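Local coordinates for cell wall binding protein cwp8 (Peptoclostridium difficile, PDB 5J6Q), which probably attaches itself to the bacterial cell wall through its CWB2 modules, as one of the S-layer-associated surface proteins, at residues S242-V247 / I258-K263; E399-T404 / I444-N449; G77-G82 / S170-K175; A519-V524 / L549-L554; G309-I314 / L356-S361. All blocks are in the same frame, centred on the assembly; numbering follows the deposited sequence.

Contact 1: residues S242-V247 / I258-K263; sequences SSFDIV and ISVSSK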
# COMPACT_ATOMS: atom_id res chain seq x y z
N SER A 242 -13.58 -3.20 -4.58
CA SER A 242 -13.06 -4.38 -3.89
C SER A 242 -12.54 -3.88 -2.58
O SER A 242 -12.09 -2.75 -2.53
CB SER A 242 -11.92 -5.03 -4.68
OG SER A 242 -11.98 -6.45 -4.59
N SER A 243 -12.56 -4.68 -1.52
CA SER A 243 -12.08 -4.10 -0.30
C SER A 243 -11.54 -5.10 0.66
O SER A 243 -11.77 -6.31 0.54
CB SER A 243 -13.21 -3.31 0.39
OG SER A 243 -14.15 -4.13 1.07
N PHE A 244 -10.81 -4.57 1.62
CA PHE A 244 -10.30 -5.37 2.68
C PHE A 244 -9.70 -4.49 3.68
O PHE A 244 -9.43 -3.30 3.44
CB PHE A 244 -9.34 -6.50 2.22
CG PHE A 244 -7.97 -6.14 1.67
CD1 PHE A 244 -6.85 -6.20 2.48
CD2 PHE A 244 -7.81 -5.82 0.35
CE1 PHE A 244 -5.58 -5.93 1.95
CE2 PHE A 244 -6.54 -5.55 -0.17
CZ PHE A 244 -5.44 -5.61 0.63
N ASP A 245 -9.50 -5.06 4.82
CA ASP A 245 -8.94 -4.41 5.99
C ASP A 245 -7.60 -5.03 6.27
O ASP A 245 -7.44 -6.27 6.19
CB ASP A 245 -9.85 -4.60 7.26
CG ASP A 245 -10.97 -3.54 7.48
OD1 ASP A 245 -11.30 -2.78 6.50
OD2 ASP A 245 -11.52 -3.49 8.61
N ILE A 246 -6.66 -4.17 6.63
CA ILE A 246 -5.29 -4.51 6.97
C ILE A 246 -5.15 -4.14 8.40
O ILE A 246 -5.39 -2.97 8.70
CB ILE A 246 -4.29 -3.64 6.09
CG1 ILE A 246 -4.49 -3.87 4.63
CG2 ILE A 246 -2.87 -3.92 6.50
CD1 ILE A 246 -3.86 -2.75 3.75
N VAL A 247 -4.70 -5.04 9.28
CA VAL A 247 -4.56 -4.75 10.69
C VAL A 247 -3.13 -4.97 11.16
O VAL A 247 -2.59 -6.05 10.97
CB VAL A 247 -5.54 -5.72 11.45
CG1 VAL A 247 -5.51 -5.46 12.95
CG2 VAL A 247 -6.96 -5.58 10.90
N ILE A 258 -6.33 -0.42 8.59
CA ILE A 258 -6.45 0.38 7.37
C ILE A 258 -7.36 -0.29 6.35
O ILE A 258 -7.03 -1.35 5.86
CB ILE A 258 -5.03 0.57 6.73
CG1 ILE A 258 -4.13 1.32 7.70
CG2 ILE A 258 -5.18 1.34 5.38
CD1 ILE A 258 -2.63 1.11 7.38
N SER A 259 -8.45 0.37 5.99
CA SER A 259 -9.47 -0.13 5.06
C SER A 259 -9.17 0.40 3.68
O SER A 259 -9.13 1.64 3.48
CB SER A 259 -10.87 0.36 5.49
OG SER A 259 -11.06 0.24 6.90
N VAL A 260 -9.03 -0.50 2.70
CA VAL A 260 -8.74 -0.01 1.36
C VAL A 260 -9.72 -0.56 0.36
O VAL A 260 -10.27 -1.64 0.52
CB VAL A 260 -7.26 -0.33 0.97
CG1 VAL A 260 -6.32 0.21 2.04
CG2 VAL A 260 -7.05 -1.82 0.81
N SER A 261 -9.93 0.18 -0.70
CA SER A 261 -10.88 -0.22 -1.69
C SER A 261 -10.55 0.52 -2.93
O SER A 261 -9.82 1.48 -2.86
CB SER A 261 -12.29 0.19 -1.24
OG SER A 261 -12.28 1.59 -0.97
N SER A 262 -11.10 0.08 -4.06
CA SER A 262 -10.89 0.78 -5.32
C SER A 262 -11.86 0.31 -6.39
O SER A 262 -12.41 -0.75 -6.26
CB SER A 262 -9.48 0.53 -5.87
OG SER A 262 -9.32 1.13 -7.15
N LYS A 263 -12.04 1.09 -7.45
CA LYS A 263 -12.89 0.65 -8.55
C LYS A 263 -12.07 -0.36 -9.39
O LYS A 263 -12.62 -0.98 -10.29
CB LYS A 263 -13.29 1.84 -9.44
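Val260 sets its CG2 methyl over one face of the Phe244 ring, a CH-pi contact in which CG2 of Val260 stands 4.1 Å from the centroid of that ring, offset toward the rim. The two side chains run side by side in the same direction. Ile246, on the same face, can be followed outward: its CB and then its CG1 pass the carbonyl O of Ile258, at 3.6 Å for CB. Its CD1 finishes 4.2 Å from CG1 of Val260. These residues belong to an antiparallel beta hairpin, strands 242-249 and 256-262, which forms the middle of a four-stranded mixed sheet in domain 3 of Cwp8; helix 265-280 packs on the face that bears Phe244 and Ile246, and His272 of that helix meets the Phe244 ring edge-to-face. Phe244 with Val260 and Ile246 with Ile258 are hydrogen-bonded pairs, and the bond from Val260 N to Phe244 O is nearly straight (2.9 Å, 172°). On the other face, at the non-hydrogen-bonded pair Asp245 and Ser259, Ser259 OG donates to Asp245 OD1 over 3.1 Å, approaching from above the carboxylate plane, while Asp245 OD2 is bonded to Asn222 ND2.

Contact 2: residues E399-T404 / I444-N449; sequences EDRFET and IIVTGN. With SO4 (sulfate ion), chain E.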
# COMPACT_ATOMS: atom_id res chain seq x y z
N GLU A 399 44.75 14.35 -9.12
CA GLU A 399 44.52 15.69 -9.69
C GLU A 399 43.24 15.77 -10.51
O GLU A 399 42.64 16.85 -10.61
CB GLU A 399 45.72 16.08 -10.58
N ASP A 400 42.84 14.65 -11.11
CA ASP A 400 41.61 14.57 -11.89
C ASP A 400 41.05 13.14 -11.80
O ASP A 400 41.64 12.29 -11.15
CB ASP A 400 41.87 15.00 -13.35
CG ASP A 400 43.03 14.32 -14.03
OD1 ASP A 400 43.23 13.09 -13.79
OD2 ASP A 400 43.73 14.99 -14.82
N ARG A 401 39.92 12.89 -12.48
CA ARG A 401 39.19 11.62 -12.47
C ARG A 401 40.01 10.46 -12.96
O ARG A 401 39.88 9.34 -12.45
CB ARG A 401 37.95 11.76 -13.36
CG ARG A 401 38.30 11.57 -14.83
CD ARG A 401 37.16 11.94 -15.69
NE ARG A 401 36.87 13.35 -15.51
CZ ARG A 401 35.80 13.95 -15.98
NH1 ARG A 401 35.63 15.25 -15.79
NH2 ARG A 401 34.86 13.27 -16.62
N PHE A 402 40.85 10.73 -13.97
CA PHE A 402 41.69 9.71 -14.57
C PHE A 402 42.63 9.24 -13.49
O PHE A 402 42.85 8.05 -13.34
CB PHE A 402 42.50 10.29 -15.77
CG PHE A 402 41.63 11.01 -16.79
CD1 PHE A 402 41.61 12.39 -16.86
CD2 PHE A 402 40.82 10.29 -17.67
CE1 PHE A 402 40.79 13.05 -17.78
CE2 PHE A 402 40.01 10.95 -18.58
CZ PHE A 402 40.00 12.33 -18.63
N GLU A 403 43.17 10.20 -12.73
CA GLU A 403 44.11 9.90 -11.67
C GLU A 403 43.39 9.27 -10.48
O GLU A 403 43.92 8.34 -9.88
CB GLU A 403 44.84 11.17 -11.23
CG GLU A 403 45.85 11.62 -12.26
CD GLU A 403 46.52 12.92 -11.88
OE1 GLU A 403 46.90 13.08 -10.70
OE2 GLU A 403 46.67 13.79 -12.77
N THR A 404 42.20 9.76 -10.15
CA THR A 404 41.49 9.17 -9.05
C THR A 404 41.20 7.70 -9.34
O THR A 404 41.37 6.88 -8.44
CB THR A 404 40.28 10.01 -8.78
OG1 THR A 404 40.79 11.30 -8.35
CG2 THR A 404 39.34 9.37 -7.71
N ILE A 444 38.09 -0.28 -12.68
CA ILE A 444 37.48 0.41 -13.76
C ILE A 444 38.42 1.54 -13.97
O ILE A 444 38.47 2.45 -13.15
CB ILE A 444 36.06 0.93 -13.40
CG1 ILE A 444 35.04 -0.24 -13.35
CG2 ILE A 444 35.64 1.97 -14.40
CD1 ILE A 444 33.71 0.21 -12.67
N ILE A 445 39.14 1.51 -15.08
CA ILE A 445 40.13 2.52 -15.32
C ILE A 445 39.52 3.50 -16.26
O ILE A 445 38.98 3.10 -17.30
CB ILE A 445 41.39 1.81 -15.91
CG1 ILE A 445 41.94 0.75 -14.89
CG2 ILE A 445 42.45 2.86 -16.25
CD1 ILE A 445 42.28 1.39 -13.50
N VAL A 446 39.59 4.74 -15.91
CA VAL A 446 39.05 5.83 -16.68
C VAL A 446 40.27 6.45 -17.41
O VAL A 446 41.27 6.72 -16.73
CB VAL A 446 38.43 6.82 -15.71
CG1 VAL A 446 37.85 8.02 -16.45
CG2 VAL A 446 37.35 6.13 -14.88
N THR A 447 40.18 6.71 -18.76
CA THR A 447 41.33 7.25 -19.48
C THR A 447 40.96 8.42 -20.41
O THR A 447 39.81 8.56 -20.86
CB THR A 447 42.01 6.10 -20.26
OG1 THR A 447 43.26 6.58 -20.81
CG2 THR A 447 41.13 5.57 -21.41
N GLY A 448 41.96 9.27 -20.67
CA GLY A 448 41.78 10.41 -21.55
C GLY A 448 42.14 9.92 -22.92
O GLY A 448 42.13 8.72 -23.16
N ASN A 449 42.47 10.84 -23.82
CA ASN A 449 42.80 10.47 -25.19
C ASN A 449 43.94 9.48 -25.31
O ASN A 449 43.98 8.72 -26.27
CB ASN A 449 43.13 11.72 -25.97
CG ASN A 449 41.85 12.36 -26.40
OD1 ASN A 449 41.66 13.57 -26.21
ND2 ASN A 449 40.90 11.59 -26.93
S SO4 E . 38.14 16.44 -13.41
O1 SO4 E . 39.10 17.21 -14.26
O2 SO4 E . 36.76 16.72 -13.79
O3 SO4 E . 38.30 16.86 -12.05
O4 SO4 E . 38.46 15.02 -13.59
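Phe402 turns its CG beside the backbone N, opposite the carbonyl carbon (chi1 -52°), and this swings the ring off the first turn of helix 401-410 onto the end of strand 444-447. Arg401 takes a different first torsion, with CG between the backbone N and the carbonyl carbon (chi1 82°), and a bend at chi3 carries its guanidinium round to a sulfate ion. The CD2-CE2 side of the phenyl ring does the touching: CE2 of Phe402 comes 3.3 Å from Gly448 N, and Val446 O lies at the ring edge, near its plane. One ring face is taken within the helix itself, since Arg401 CG sits over the ring centre. CG1 of Val446 fills the angle between the two side chains, 3.9 Å from both Arg401 CG and Phe402 CD2.

The polar end of Arg401 lies beside this packing. Sulfate O4 accepts from both Arg401 N (2.8 Å) and Arg401 NE, while O2 accepts from Arg401 NH1 (2.7 Å), so that three N-H groups grip the anion and hold the bent chain. The ion probably comes from the crystallisation liquor. Asp400 is the N-cap, its OD1 accepting from Glu403 N at 3.1 Å, and Ser405 OG ties the helix to the strand by bonding Val446 N. Val323 of helix 322-327 also touches Arg401 and Val446. The arrangement is that of an alpha/beta fold, a capped helix N-terminus packed against an outermost strand of the four-stranded parallel sheet of a CWB2 module.

Contact 3: residues G77-G82 / S170-K175; sequences GHQVLG and SDIDSK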
# COMPACT_ATOMS: atom_id res chain seq x y z
N GLY A 77 -40.35 1.95 15.28
CA GLY A 77 -41.41 2.42 14.42
C GLY A 77 -42.21 3.55 15.05
O GLY A 77 -43.01 3.33 15.97
N HIS A 78 -42.01 4.74 14.56
CA HIS A 78 -42.76 5.87 15.09
C HIS A 78 -43.14 6.84 13.99
O HIS A 78 -42.54 6.83 12.90
CB HIS A 78 -41.88 6.65 16.12
CG HIS A 78 -40.63 7.16 15.50
ND1 HIS A 78 -40.37 8.50 15.34
CD2 HIS A 78 -39.57 6.51 14.95
CE1 HIS A 78 -39.21 8.65 14.71
NE2 HIS A 78 -38.71 7.46 14.46
N GLN A 79 -44.12 7.68 14.28
CA GLN A 79 -44.44 8.75 13.33
C GLN A 79 -45.02 9.96 14.07
O GLN A 79 -45.36 9.84 15.24
CB GLN A 79 -45.42 8.26 12.26
CG GLN A 79 -46.87 8.56 12.58
CD GLN A 79 -47.74 8.14 11.41
OE1 GLN A 79 -47.64 8.71 10.32
NE2 GLN A 79 -48.55 7.12 11.60
N VAL A 80 -45.14 11.10 13.40
CA VAL A 80 -45.75 12.28 14.00
C VAL A 80 -47.15 12.49 13.42
O VAL A 80 -47.30 12.69 12.21
CB VAL A 80 -44.90 13.55 13.74
CG1 VAL A 80 -45.54 14.75 14.44
CG2 VAL A 80 -43.47 13.35 14.23
N LEU A 81 -48.18 12.42 14.27
CA LEU A 81 -49.56 12.65 13.89
C LEU A 81 -50.04 13.82 14.72
O LEU A 81 -50.17 13.68 15.94
CB LEU A 81 -50.45 11.43 14.17
CG LEU A 81 -50.12 10.20 13.35
CD1 LEU A 81 -51.05 9.08 13.76
CD2 LEU A 81 -50.29 10.49 11.87
N GLY A 82 -50.29 14.98 14.09
CA GLY A 82 -50.76 16.13 14.83
C GLY A 82 -49.82 16.60 15.93
O GLY A 82 -50.26 16.90 17.03
N SER A 170 -52.99 0.39 13.87
CA SER A 170 -52.01 -0.70 13.86
C SER A 170 -50.58 -0.25 14.25
O SER A 170 -50.27 0.94 14.29
CB SER A 170 -52.00 -1.38 12.49
OG SER A 170 -51.43 -0.54 11.51
N ASP A 171 -49.72 -1.23 14.51
CA ASP A 171 -48.35 -0.96 14.90
C ASP A 171 -47.43 -0.61 13.76
O ASP A 171 -47.53 -1.16 12.66
CB ASP A 171 -47.77 -2.17 15.63
CG ASP A 171 -46.62 -1.79 16.57
OD1 ASP A 171 -46.45 -0.57 16.84
OD2 ASP A 171 -45.90 -2.71 17.03
N ILE A 172 -46.56 0.32 14.00
CA ILE A 172 -45.56 0.68 13.02
C ILE A 172 -44.42 -0.24 13.33
O ILE A 172 -43.75 -0.03 14.34
CB ILE A 172 -45.15 2.16 13.16
CG1 ILE A 172 -46.38 3.06 13.01
CG2 ILE A 172 -44.10 2.49 12.16
CD1 ILE A 172 -46.01 4.50 13.27
N ASP A 173 -44.18 -1.27 12.50
CA ASP A 173 -43.12 -2.27 12.76
C ASP A 173 -41.73 -1.69 12.99
O ASP A 173 -41.40 -0.65 12.43
CB ASP A 173 -43.02 -3.27 11.59
CG ASP A 173 -44.29 -4.04 11.33
OD1 ASP A 173 -45.00 -4.40 12.31
OD2 ASP A 173 -44.58 -4.29 10.15
N SER A 174 -40.91 -2.37 13.79
CA SER A 174 -39.56 -1.88 14.02
C SER A 174 -38.86 -1.78 12.69
O SER A 174 -39.14 -2.52 11.76
CB SER A 174 -38.79 -2.79 14.98
OG SER A 174 -38.45 -4.06 14.43
N LYS A 175 -37.98 -0.82 12.58
CA LYS A 175 -37.22 -0.61 11.37
C LYS A 175 -35.97 -1.42 11.50
O LYS A 175 -35.97 -2.42 12.25
CB LYS A 175 -36.92 0.88 11.17
CG LYS A 175 -38.19 1.67 10.84
CD LYS A 175 -37.93 3.18 10.73
CE LYS A 175 -39.22 3.97 10.88
NZ LYS A 175 -39.01 5.44 10.77
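Gly77 lies directly against Ile172, its CA reaching the carbonyl O of Ile172 in a CA-H...O contact of 3.4 Å that is fairly straight (161° at the hydrogen). The backbone here has a positive phi (89°), a conformation that suits glycine and lets the main chain press close to the other segment. The side chain of Ile172 closes over the same residue, with CG2 of Ile172 3.5 Å from Gly77 CA and its CB beside the Gly77 carbonyl. The extended chain of Lys175 also passes Gly77, its CE 4.4 Å from Gly77 CA, and ends in a salt bridge with Asp75. That aspartate also takes Gly77 N through its OD1, and so relates both segments to the end of strand 68-75.

At His78, whose side chain touches Phe27 and Val40, the main chain meets the isoleucine: CD1 of Ile172 lies 3.8 Å from His78 C. The same methyl then reaches Gln79, where it is 3.9 Å from Gln79 CB, the two side chains crossing at about a right angle. Ile172 CG1 stands opposite its own carbonyl carbon (chi1 -58°), which, with an extended second torsion, sends CD1 out along the chain from Gly77 to Gln79. The polar end of Gln79 is engaged beyond the contact, NE2 donating to Tyr88 O. The contact sets the start of the hairpin 79-81/84-86, just after strand 68-75, against the link from strand 165-171 to strand 178-183. Between the segments the chemistry is mainly van der Waals with one CA-H...O contact, so the fit depends on shape, while polar bonds to neighbours such as Asp75 and Tyr88 add direction.

Contact 4: residues A519-V524 / L549-L554; sequences AKDGYV and LTTEEL. With SO4 (sulfate ion), chain C.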
# COMPACT_ATOMS: atom_id res chain seq x y z
N ALA A 519 17.49 1.25 -12.76
CA ALA A 519 17.75 2.55 -12.20
C ALA A 519 17.72 3.62 -13.30
O ALA A 519 17.85 3.28 -14.45
CB ALA A 519 19.15 2.50 -11.58
N LYS A 520 17.62 4.90 -12.95
CA LYS A 520 17.50 5.93 -14.09
C LYS A 520 18.66 5.97 -14.88
O LYS A 520 19.75 5.84 -14.35
CB LYS A 520 17.23 7.27 -13.43
CG LYS A 520 15.82 7.19 -12.89
CD LYS A 520 15.35 8.59 -12.39
CE LYS A 520 15.82 8.82 -11.02
NZ LYS A 520 15.66 10.23 -10.74
N ASP A 521 18.51 6.16 -16.16
CA ASP A 521 19.68 6.21 -17.05
C ASP A 521 20.32 7.63 -17.31
O ASP A 521 21.31 7.74 -18.01
CB ASP A 521 19.20 5.65 -18.40
CG ASP A 521 17.98 6.46 -18.98
OD1 ASP A 521 17.64 7.53 -18.43
OD2 ASP A 521 17.38 6.03 -19.98
N GLY A 522 19.73 8.70 -16.82
CA GLY A 522 20.39 10.01 -16.98
C GLY A 522 19.80 10.85 -18.10
O GLY A 522 20.19 11.98 -18.28
N TYR A 523 18.80 10.31 -18.82
CA TYR A 523 18.12 10.93 -19.96
C TYR A 523 17.10 11.97 -19.40
O TYR A 523 16.73 12.86 -20.13
CB TYR A 523 17.41 9.84 -20.81
CG TYR A 523 18.24 9.18 -21.91
CD1 TYR A 523 18.01 7.85 -22.28
CD2 TYR A 523 19.21 9.90 -22.60
CE1 TYR A 523 18.75 7.25 -23.30
CE2 TYR A 523 19.94 9.32 -23.63
CZ TYR A 523 19.71 7.99 -23.97
OH TYR A 523 20.48 7.41 -24.96
N VAL A 524 16.58 11.81 -18.15
CA VAL A 524 15.73 12.85 -17.50
C VAL A 524 16.57 13.47 -16.39
O VAL A 524 17.02 12.80 -15.42
CB VAL A 524 14.41 12.28 -16.94
CG1 VAL A 524 13.65 13.30 -16.15
CG2 VAL A 524 13.55 11.73 -18.08
N LEU A 549 19.46 0.09 -17.13
CA LEU A 549 19.35 1.57 -16.94
C LEU A 549 18.24 2.10 -17.85
O LEU A 549 18.28 2.02 -19.11
CB LEU A 549 20.65 2.24 -17.33
CG LEU A 549 21.81 1.91 -16.38
CD1 LEU A 549 23.09 2.48 -17.00
CD2 LEU A 549 21.57 2.42 -14.92
N THR A 550 17.17 2.61 -17.17
CA THR A 550 16.16 3.23 -17.96
C THR A 550 15.36 4.26 -17.13
O THR A 550 15.21 4.07 -15.91
CB THR A 550 15.15 2.19 -18.50
OG1 THR A 550 14.42 2.80 -19.59
CG2 THR A 550 14.15 1.80 -17.48
N THR A 551 14.86 5.34 -17.80
CA THR A 551 13.96 6.26 -17.07
C THR A 551 12.57 6.11 -17.63
O THR A 551 11.61 5.98 -16.90
CB THR A 551 14.41 7.74 -17.19
OG1 THR A 551 15.74 7.81 -16.72
CG2 THR A 551 13.53 8.68 -16.30
N GLU A 552 12.45 6.17 -18.95
CA GLU A 552 11.17 6.00 -19.55
C GLU A 552 11.14 4.51 -20.05
O GLU A 552 11.77 3.62 -19.40
CB GLU A 552 10.92 6.98 -20.72
CG GLU A 552 11.71 8.28 -20.56
CD GLU A 552 10.81 9.51 -20.59
OE1 GLU A 552 10.89 10.30 -21.56
OE2 GLU A 552 10.02 9.67 -19.64
N GLU A 553 10.43 4.20 -21.11
CA GLU A 553 10.41 2.79 -21.56
C GLU A 553 11.75 2.28 -22.07
O GLU A 553 12.64 3.00 -22.52
CB GLU A 553 9.29 2.54 -22.64
CG GLU A 553 9.60 3.18 -24.01
CD GLU A 553 8.78 2.56 -25.18
OE1 GLU A 553 9.04 2.93 -26.35
OE2 GLU A 553 7.87 1.69 -24.93
N LEU A 554 11.90 0.96 -21.97
CA LEU A 554 13.09 0.26 -22.47
C LEU A 554 13.34 0.44 -23.90
O LEU A 554 12.42 0.57 -24.67
CB LEU A 554 12.90 -1.25 -22.36
CG LEU A 554 12.82 -1.84 -20.98
CD1 LEU A 554 12.81 -3.40 -21.04
CD2 LEU A 554 13.97 -1.41 -20.22
S SO4 C . 23.74 8.78 -25.41
O1 SO4 C . 22.51 8.90 -26.11
O2 SO4 C . 24.75 8.68 -26.31
O3 SO4 C . 23.71 7.60 -24.50
O4 SO4 C . 23.93 9.99 -24.63
O HOH W 1 14.70 6.38 -20.77
O HOH W 2 17.26 10.16 -15.91
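Thr551 OG1 donates a short bond of 2.6 Å to OD1 of Asp521, joining the loops that follow two neighbouring parallel strands, 516-519 and 547-549, of a CWB2 module; helix 531-542 links these strands in a beta-alpha-beta arrangement. Asp521 OD1 also accepts from Tyr523 N at 3.0 Å, the bond that makes an Asx turn. The two donors approach from opposite faces of the carboxylate plane, which should resist rotation of the group. Its place is set by a first torsion that puts Asp521 CG between the backbone N and the carbonyl carbon (chi1 58°). Beside this pair CG2 of Val524 packs 3.5 Å from CG2 of Thr551, and at the strand ends Thr550 N donates to Ala519 O over 2.9 Å, with Ala519 CB near Leu549 CD2.

Two waters join this layer. One donates to Asp521 OD2 and accepts from Glu552 N; the other donates to Thr551 OG1 and accepts from Val524 N at 2.9 Å, so that hydroxyl both gives and receives a bond. Farther out, Lys499 NZ is bonded to Thr550 OG1, which itself donates to Glu552 O, and it makes a long, weak ion pair with Asp521 OD2; this nearby positive charge may favour the ionised carboxylate. Arg498 bonds the turn through NH1 to Asp521 O and lies in a cation-pi contact with the Tyr523 ring. Arg498 N also binds a sulfate, probably from the crystallisation liquor, whose O1 lies near the Tyr523 ring plane and accepts from Tyr523 OH at 2.8 Å.

Contact 5: residues G309-I314 / L356-S361; sequences GEAEAI and LRVLGS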
# COMPACT_ATOMS: atom_id res chain seq x y z
N GLY A 309 25.80 -2.19 12.31
CA GLY A 309 27.18 -2.51 12.60
C GLY A 309 27.89 -3.55 11.75
O GLY A 309 29.00 -3.99 12.07
N GLU A 310 27.30 -3.95 10.65
CA GLU A 310 27.89 -4.99 9.81
C GLU A 310 28.81 -4.43 8.70
O GLU A 310 29.49 -5.19 8.03
CB GLU A 310 26.73 -5.81 9.26
CG GLU A 310 27.10 -7.06 8.49
CD GLU A 310 25.85 -7.83 8.16
OE1 GLU A 310 25.49 -8.75 8.96
OE2 GLU A 310 25.20 -7.49 7.13
N ALA A 311 28.87 -3.09 8.49
CA ALA A 311 29.80 -2.60 7.45
C ALA A 311 31.26 -2.49 8.01
O ALA A 311 31.47 -2.00 9.14
CB ALA A 311 29.35 -1.21 6.94
N GLU A 312 32.25 -2.83 7.17
CA GLU A 312 33.60 -2.78 7.59
C GLU A 312 34.20 -1.48 7.27
O GLU A 312 35.28 -1.14 7.77
CB GLU A 312 34.35 -3.95 6.97
CG GLU A 312 33.78 -5.24 7.57
CD GLU A 312 34.10 -6.47 6.78
OE1 GLU A 312 33.52 -7.53 7.09
OE2 GLU A 312 34.93 -6.38 5.85
N ALA A 313 33.49 -0.68 6.48
CA ALA A 313 34.04 0.61 6.07
C ALA A 313 32.97 1.49 5.45
O ALA A 313 31.80 1.08 5.35
CB ALA A 313 35.16 0.39 5.05
N ILE A 314 33.36 2.73 5.08
CA ILE A 314 32.45 3.70 4.44
C ILE A 314 33.22 4.19 3.15
O ILE A 314 34.44 4.40 3.23
CB ILE A 314 32.12 4.95 5.33
CG1 ILE A 314 31.56 4.53 6.72
CG2 ILE A 314 31.12 5.91 4.56
CD1 ILE A 314 30.12 4.07 6.70
N LEU A 356 26.84 5.93 11.34
CA LEU A 356 26.83 5.36 12.70
C LEU A 356 26.22 4.01 12.75
O LEU A 356 26.74 3.09 13.36
CB LEU A 356 26.06 6.30 13.63
CG LEU A 356 26.72 7.68 13.79
CD1 LEU A 356 25.89 8.49 14.82
CD2 LEU A 356 28.17 7.58 14.26
N ARG A 357 25.12 3.86 12.06
CA ARG A 357 24.35 2.63 12.06
C ARG A 357 25.12 1.50 11.50
O ARG A 357 25.11 0.41 12.12
CB ARG A 357 23.04 2.77 11.24
CG ARG A 357 22.08 1.60 11.53
CD ARG A 357 20.93 1.43 10.50
NE ARG A 357 21.42 1.20 9.13
CZ ARG A 357 21.74 0.01 8.64
NH1 ARG A 357 21.60 -1.08 9.37
NH2 ARG A 357 22.21 -0.08 7.38
N VAL A 358 25.83 1.71 10.33
CA VAL A 358 26.49 0.53 9.75
C VAL A 358 27.84 0.24 10.35
O VAL A 358 28.23 -0.92 10.31
CB VAL A 358 26.59 0.63 8.19
CG1 VAL A 358 25.20 0.81 7.59
CG2 VAL A 358 27.50 1.79 7.76
N LEU A 359 28.58 1.26 10.90
CA LEU A 359 29.92 0.98 11.51
C LEU A 359 29.72 0.36 12.90
O LEU A 359 30.50 -0.54 13.28
CB LEU A 359 30.80 2.25 11.68
CG LEU A 359 31.09 2.96 10.38
CD1 LEU A 359 31.81 4.27 10.66
CD2 LEU A 359 31.87 2.03 9.44
N GLY A 360 28.70 0.81 13.63
CA GLY A 360 28.41 0.24 14.93
C GLY A 360 29.41 0.60 16.02
O GLY A 360 30.07 1.62 15.95
N SER A 361 29.58 -0.30 17.02
CA SER A 361 30.41 0.01 18.20
C SER A 361 31.88 -0.13 17.91
O SER A 361 32.66 0.59 18.50
CB SER A 361 30.03 -0.87 19.40
OG SER A 361 29.95 -2.26 19.12
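The flat groups of this contact are peptides, met at their carbonyl oxygens: Gly309 N and Ala311 N donate to two successive carbonyls near the end of helix 349-359. Gly309 N reaches Arg357 O over 2.7 Å and lies in the carbonyl plane. Ala311 N donates to Val358 O at 2.9 Å but stands tilted 31° from that carbonyl's plane. Between these bonds Gly309 CA comes within 3.0 Å of Val358 O, a bent CA-H...O contact that reflects how near the glycine lies to the last helical turn. Gly360 is the first residue to leave helical angles, with positive phi, and Lys366 NZ bonds both Leu359 O and Ala311 O.

Apolar side chains pack beside these bonds. Ala311 CB abuts Val358 CB at 3.5 Å, and the CD1 methyl of Ile314 reaches Val358 CG2 at 3.6 Å. Ile314 also crosses Leu359 at about a right angle, its CG1 3.7 Å from Leu359 CD2. With Ile314 CG1 opposite the carbonyl carbon (chi1 -54°) and chi2 turned to -76°, the tip lies against both Val358 and Leu359. The Arg357 guanidinium forms salt bridges with Glu354 and Asp308. The join is that of an alpha/beta fold: a helix C-terminus whose last-turn carbonyls are met by the loop leading into strand 313-318, an inner strand of the four-stranded parallel sheet of a CWB2 module.

How the contacts relate
The five contacts follow the elongated chain, none touching another. Contact 3 lies farthest from the CWB2 region, its centre about 91 Å from that of contact 2, on opposite sides of the chain's centre. Contact 1, in domain 3, comes between: its centre is about 38 Å from that of contact 3 and 33 Å from that of contact 4. Contacts 5, 2 and 4, in that sequence order, fall in three successive CWB2 ranges and are clustered, with nearest atoms of contacts 2 and 4 about 12 Å apart and of contacts 2 and 5 about 13 Å. A separate sulfate lies at the edge of each of contacts 2 and 4, probably from crystallisation, though such ions may mark sites able to accept anions.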